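Thermostable carboxypeptidase 1 (Pyrococcus furiosus, PDB 1KA2) releases amino acids one after another from the C-terminus of peptides with broad specificity, as a homodimeric, cobalt-dependent metallocarboxypeptidase of the M32 family. Local coordinates at residues S28-W32 / F240-F244; E132-D136 / K379-L383. All coordinates share one frame; numbering follows the deposited sequence.

Contact 1 (S28-W32 / F240-F244); sequences SVLGW and FTTEF
The ring of F244 packs on helix 8-36 through one face and its outer edge: V29 takes the face, W32 the edge. V29 CG2 sits over the middle of that face, 3.6 Å from the ring centroid and 12° off the normal, a clean CH-pi contact. With CG1 anti to the backbone N (chi1 176°), it is the CG2 branch that V29 turns onto F244. At the edge, in the ring plane, W32 CB comes within 3.5 Å of F244 CZ.

W32, F240 and F244 form an aromatic cluster. F244 turns its edge toward the face of the W32 five-membered ring in an offset edge-to-face stack, planes at 85° and centroids 5.4 Å apart. F240 meets the same indole quite differently: the two rings touch rim to rim, W32 CD1 to F240 CE1 at 3.7 Å, neither lying over the other's face. R250, on the neighbouring strand 248-253, adds a cation-pi contact to W32.

In the fold, this packs a long helix against 241-243, an outermost strand of the chain's small three-stranded mixed sheet; the two short axes run nearly antiparallel. F240 belongs to the HPF motif and T241 OG1 hydrogen-bonds to E270 of HEXXH, the predicted proton donor/acceptor, so the strand joins this helix to the catalytic centre. V29 also packs on V29 of the second subunit.

Polar contact is sparse and there is no direct hydrogen bond between the segments. A water bridges S28 OG and E243 O, donating to the carbonyl at 2.9 Å; S28 OG is also hydrogen-bonded to G24 O. T242 OG1 lies 3.6 Å from W32 CD1, its methyl CG2 facing S28 CB.

Contact 2 (E132-D136 / K379-L383); sequences EPWLD and KAKDL
A380 points its methyl group at the first turn of helix 132-149, and the close packing gathers round it. Its CB packs against the D136 carboxylate and lies 3.8 Å from E132 O, with L135 CB a little farther off. Deeper in, L135 CD1 and L383 CD1 meet at 3.5 Å, tighter than usual for two methyls.

The one direct hydrogen bond runs from A380 N to D136 OD1, 3.3 Å long with an N-H...O angle of 147°. It reaches the syn side of the carboxylate, 20° out of its plane.

Toward solvent the fit is looser and wetter. A single water donates to E132 OE2 and D136 OD2 and accepts from K381 N at 2.7 Å, so it links both acids to the turn. With an alanine at D136 the N-H of A380 would probably be left without its acceptor and the water without one of its three partners. The extended E132 side chain, CG anti to the backbone N (chi1 -163°), runs beside K381, its OE2 near K381 CB, while the lysine chain leads away.

The contact thus sets the N-terminal turn of helix 132-149 against the 3-10 turn that leads into helix 383-395, with W134 reaching across to helix 102-124.

Contacts 1 and 2 are separate sites in one M32 fold: their centres lie 33 Å apart, and the nearest atoms are still about 24 Å from each other. Along the chain their segments alternate, so 132-136 falls between the halves of contact 1, and 240-244 between those of contact 2. Contact 1 borders the active site, with the F240 side chain about 8 Å from the magnesium ion bound by H269, H273 and E299, and E243 about 6 Å from H273, side chain to side chain. It also reaches the dimer partner. Contact 2 is peripheral packing, its centre about 26 Å from the centre of the chain, away from the metal site and untouched by the second subunit.

Contact 1 (S28-W32 / F240-F244)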
# COMPACT_ATOMS: atom_id res chain seq x y z
N SER A 28 4.06 -1.88 -7.13
CA SER A 28 5.07 -1.46 -6.15
C SER A 28 4.47 -1.31 -4.76
O SER A 28 5.02 -1.77 -3.75
CB SER A 28 5.71 -0.13 -6.55
OG SER A 28 6.41 -0.24 -7.77
N VAL A 29 3.33 -0.63 -4.70
CA VAL A 29 2.65 -0.42 -3.44
C VAL A 29 2.29 -1.76 -2.82
O VAL A 29 2.45 -1.96 -1.62
CB VAL A 29 1.39 0.45 -3.63
CG1 VAL A 29 0.64 0.58 -2.33
CG2 VAL A 29 1.82 1.83 -4.12
N LEU A 30 1.82 -2.69 -3.65
CA LEU A 30 1.45 -4.03 -3.19
C LEU A 30 2.62 -4.78 -2.60
O LEU A 30 2.53 -5.32 -1.50
CB LEU A 30 0.87 -4.82 -4.37
CG LEU A 30 -0.65 -4.93 -4.47
CD1 LEU A 30 -1.30 -3.71 -3.90
CD2 LEU A 30 -1.05 -5.15 -5.93
N GLY A 31 3.74 -4.80 -3.33
CA GLY A 31 4.93 -5.49 -2.86
C GLY A 31 5.49 -4.86 -1.61
O GLY A 31 5.83 -5.56 -0.65
N TRP A 32 5.60 -3.54 -1.61
CA TRP A 32 6.11 -2.85 -0.44
C TRP A 32 5.25 -3.17 0.78
O TRP A 32 5.75 -3.54 1.84
CB TRP A 32 6.11 -1.33 -0.68
CG TRP A 32 6.55 -0.51 0.50
CD1 TRP A 32 7.83 -0.24 0.89
CD2 TRP A 32 5.70 0.13 1.47
NE1 TRP A 32 7.84 0.52 2.03
CE2 TRP A 32 6.54 0.76 2.41
CE3 TRP A 32 4.31 0.23 1.63
CZ2 TRP A 32 6.03 1.49 3.50
CZ3 TRP A 32 3.80 0.95 2.71
CH2 TRP A 32 4.66 1.57 3.64
N PHE A 240 15.31 -3.07 1.15
CA PHE A 240 15.09 -2.84 -0.27
C PHE A 240 14.66 -1.40 -0.51
O PHE A 240 14.42 -0.65 0.44
CB PHE A 240 14.05 -3.82 -0.85
CG PHE A 240 12.65 -3.62 -0.31
CD1 PHE A 240 11.79 -2.70 -0.90
CD2 PHE A 240 12.21 -4.34 0.78
CE1 PHE A 240 10.50 -2.51 -0.41
CE2 PHE A 240 10.92 -4.16 1.28
CZ PHE A 240 10.07 -3.24 0.69
N THR A 241 14.57 -1.02 -1.78
CA THR A 241 14.16 0.31 -2.16
C THR A 241 13.06 0.18 -3.21
O THR A 241 13.14 -0.67 -4.09
CB THR A 241 15.34 1.10 -2.79
OG1 THR A 241 16.32 1.37 -1.80
CG2 THR A 241 14.86 2.41 -3.42
N THR A 242 12.01 0.99 -3.08
CA THR A 242 10.93 0.98 -4.06
C THR A 242 10.64 2.39 -4.51
O THR A 242 10.81 3.34 -3.76
CB THR A 242 9.58 0.51 -3.52
OG1 THR A 242 9.69 0.18 -2.14
CG2 THR A 242 9.06 -0.63 -4.37
N GLU A 243 10.15 2.50 -5.73
CA GLU A 243 9.79 3.78 -6.28
C GLU A 243 8.31 3.72 -6.64
O GLU A 243 7.94 2.99 -7.55
CB GLU A 243 10.58 4.07 -7.55
CG GLU A 243 12.03 3.67 -7.48
CD GLU A 243 12.28 2.24 -7.91
OE1 GLU A 243 11.70 1.82 -8.93
OE2 GLU A 243 13.07 1.53 -7.24
N PHE A 244 7.48 4.44 -5.90
CA PHE A 244 6.06 4.50 -6.22
C PHE A 244 5.97 5.62 -7.26
O PHE A 244 5.07 5.66 -8.10
CB PHE A 244 5.23 4.86 -4.98
CG PHE A 244 5.15 3.77 -3.94
CD1 PHE A 244 4.41 3.96 -2.78
CD2 PHE A 244 5.84 2.56 -4.09
CE1 PHE A 244 4.34 2.98 -1.78
CE2 PHE A 244 5.79 1.56 -3.09
CZ PHE A 244 5.03 1.78 -1.94
O HOH W 1 6.15 2.03 -9.60

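Contact 2 (E132-D136 / K379-L383)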
# COMPACT_ATOMS: atom_id res chain seq x y z
N GLU A 132 17.83 -30.50 -5.85
CA GLU A 132 18.50 -31.01 -7.04
C GLU A 132 17.64 -31.14 -8.30
O GLU A 132 17.91 -30.47 -9.30
CB GLU A 132 19.15 -32.36 -6.73
CG GLU A 132 20.21 -32.78 -7.76
CD GLU A 132 20.50 -34.27 -7.72
OE1 GLU A 132 20.64 -34.82 -6.61
OE2 GLU A 132 20.61 -34.89 -8.80
N PRO A 133 16.60 -32.00 -8.28
CA PRO A 133 15.78 -32.12 -9.49
C PRO A 133 15.22 -30.77 -9.95
O PRO A 133 15.14 -30.51 -11.15
CB PRO A 133 14.69 -33.11 -9.08
CG PRO A 133 14.54 -32.84 -7.61
CD PRO A 133 15.98 -32.72 -7.15
N TRP A 134 14.84 -29.92 -9.00
CA TRP A 134 14.31 -28.60 -9.33
C TRP A 134 15.36 -27.76 -10.03
O TRP A 134 15.03 -26.94 -10.89
CB TRP A 134 13.82 -27.88 -8.07
CG TRP A 134 12.56 -28.45 -7.53
CD1 TRP A 134 12.42 -29.23 -6.42
CD2 TRP A 134 11.26 -28.34 -8.11
NE1 TRP A 134 11.11 -29.62 -6.28
CE2 TRP A 134 10.37 -29.09 -7.30
CE3 TRP A 134 10.75 -27.69 -9.25
CZ2 TRP A 134 9.01 -29.19 -7.59
CZ3 TRP A 134 9.40 -27.79 -9.53
CH2 TRP A 134 8.54 -28.54 -8.71
N LEU A 135 16.63 -27.96 -9.65
CA LEU A 135 17.72 -27.21 -10.27
C LEU A 135 17.92 -27.65 -11.72
O LEU A 135 18.25 -26.84 -12.58
CB LEU A 135 19.02 -27.40 -9.49
CG LEU A 135 19.83 -26.13 -9.22
CD1 LEU A 135 21.27 -26.50 -8.83
CD2 LEU A 135 19.84 -25.24 -10.44
N ASP A 136 17.72 -28.94 -11.99
CA ASP A 136 17.86 -29.45 -13.35
C ASP A 136 16.73 -28.87 -14.22
O ASP A 136 16.94 -28.57 -15.39
CB ASP A 136 17.80 -30.98 -13.38
CG ASP A 136 19.07 -31.63 -12.88
OD1 ASP A 136 20.16 -31.27 -13.38
OD2 ASP A 136 18.99 -32.51 -11.98
N LYS A 379 25.55 -31.01 -14.95
CA LYS A 379 24.70 -31.84 -14.12
C LYS A 379 24.48 -31.27 -12.71
O LYS A 379 25.44 -31.02 -11.99
CB LYS A 379 25.36 -33.22 -14.07
CG LYS A 379 26.88 -33.19 -14.37
CD LYS A 379 27.21 -33.87 -15.70
CE LYS A 379 26.36 -35.14 -15.87
NZ LYS A 379 26.68 -35.91 -17.10
N ALA A 380 23.23 -31.08 -12.33
CA ALA A 380 22.92 -30.52 -11.02
C ALA A 380 23.62 -31.25 -9.87
O ALA A 380 24.18 -30.62 -8.96
CB ALA A 380 21.42 -30.54 -10.78
N LYS A 381 23.56 -32.57 -9.92
CA LYS A 381 24.19 -33.39 -8.90
C LYS A 381 25.68 -33.10 -8.80
O LYS A 381 26.31 -33.41 -7.80
CB LYS A 381 24.00 -34.88 -9.21
CG LYS A 381 24.83 -35.34 -10.41
CD LYS A 381 25.06 -36.84 -10.35
CE LYS A 381 26.12 -37.29 -11.37
NZ LYS A 381 26.57 -38.70 -11.17
N ASP A 382 26.26 -32.51 -9.83
CA ASP A 382 27.68 -32.20 -9.83
C ASP A 382 28.04 -30.76 -9.48
O ASP A 382 29.22 -30.43 -9.36
CB ASP A 382 28.28 -32.56 -11.19
CG ASP A 382 28.44 -34.05 -11.38
OD1 ASP A 382 29.58 -34.53 -11.21
OD2 ASP A 382 27.44 -34.73 -11.67
N LEU A 383 27.03 -29.92 -9.32
CA LEU A 383 27.26 -28.51 -9.01
C LEU A 383 27.87 -28.28 -7.62
O LEU A 383 28.84 -27.51 -7.47
CB LEU A 383 25.96 -27.72 -9.17
CG LEU A 383 25.50 -27.59 -10.62
CD1 LEU A 383 24.16 -26.87 -10.70
CD2 LEU A 383 26.56 -26.85 -11.44
O HOH W 2 21.41 -33.78 -11.09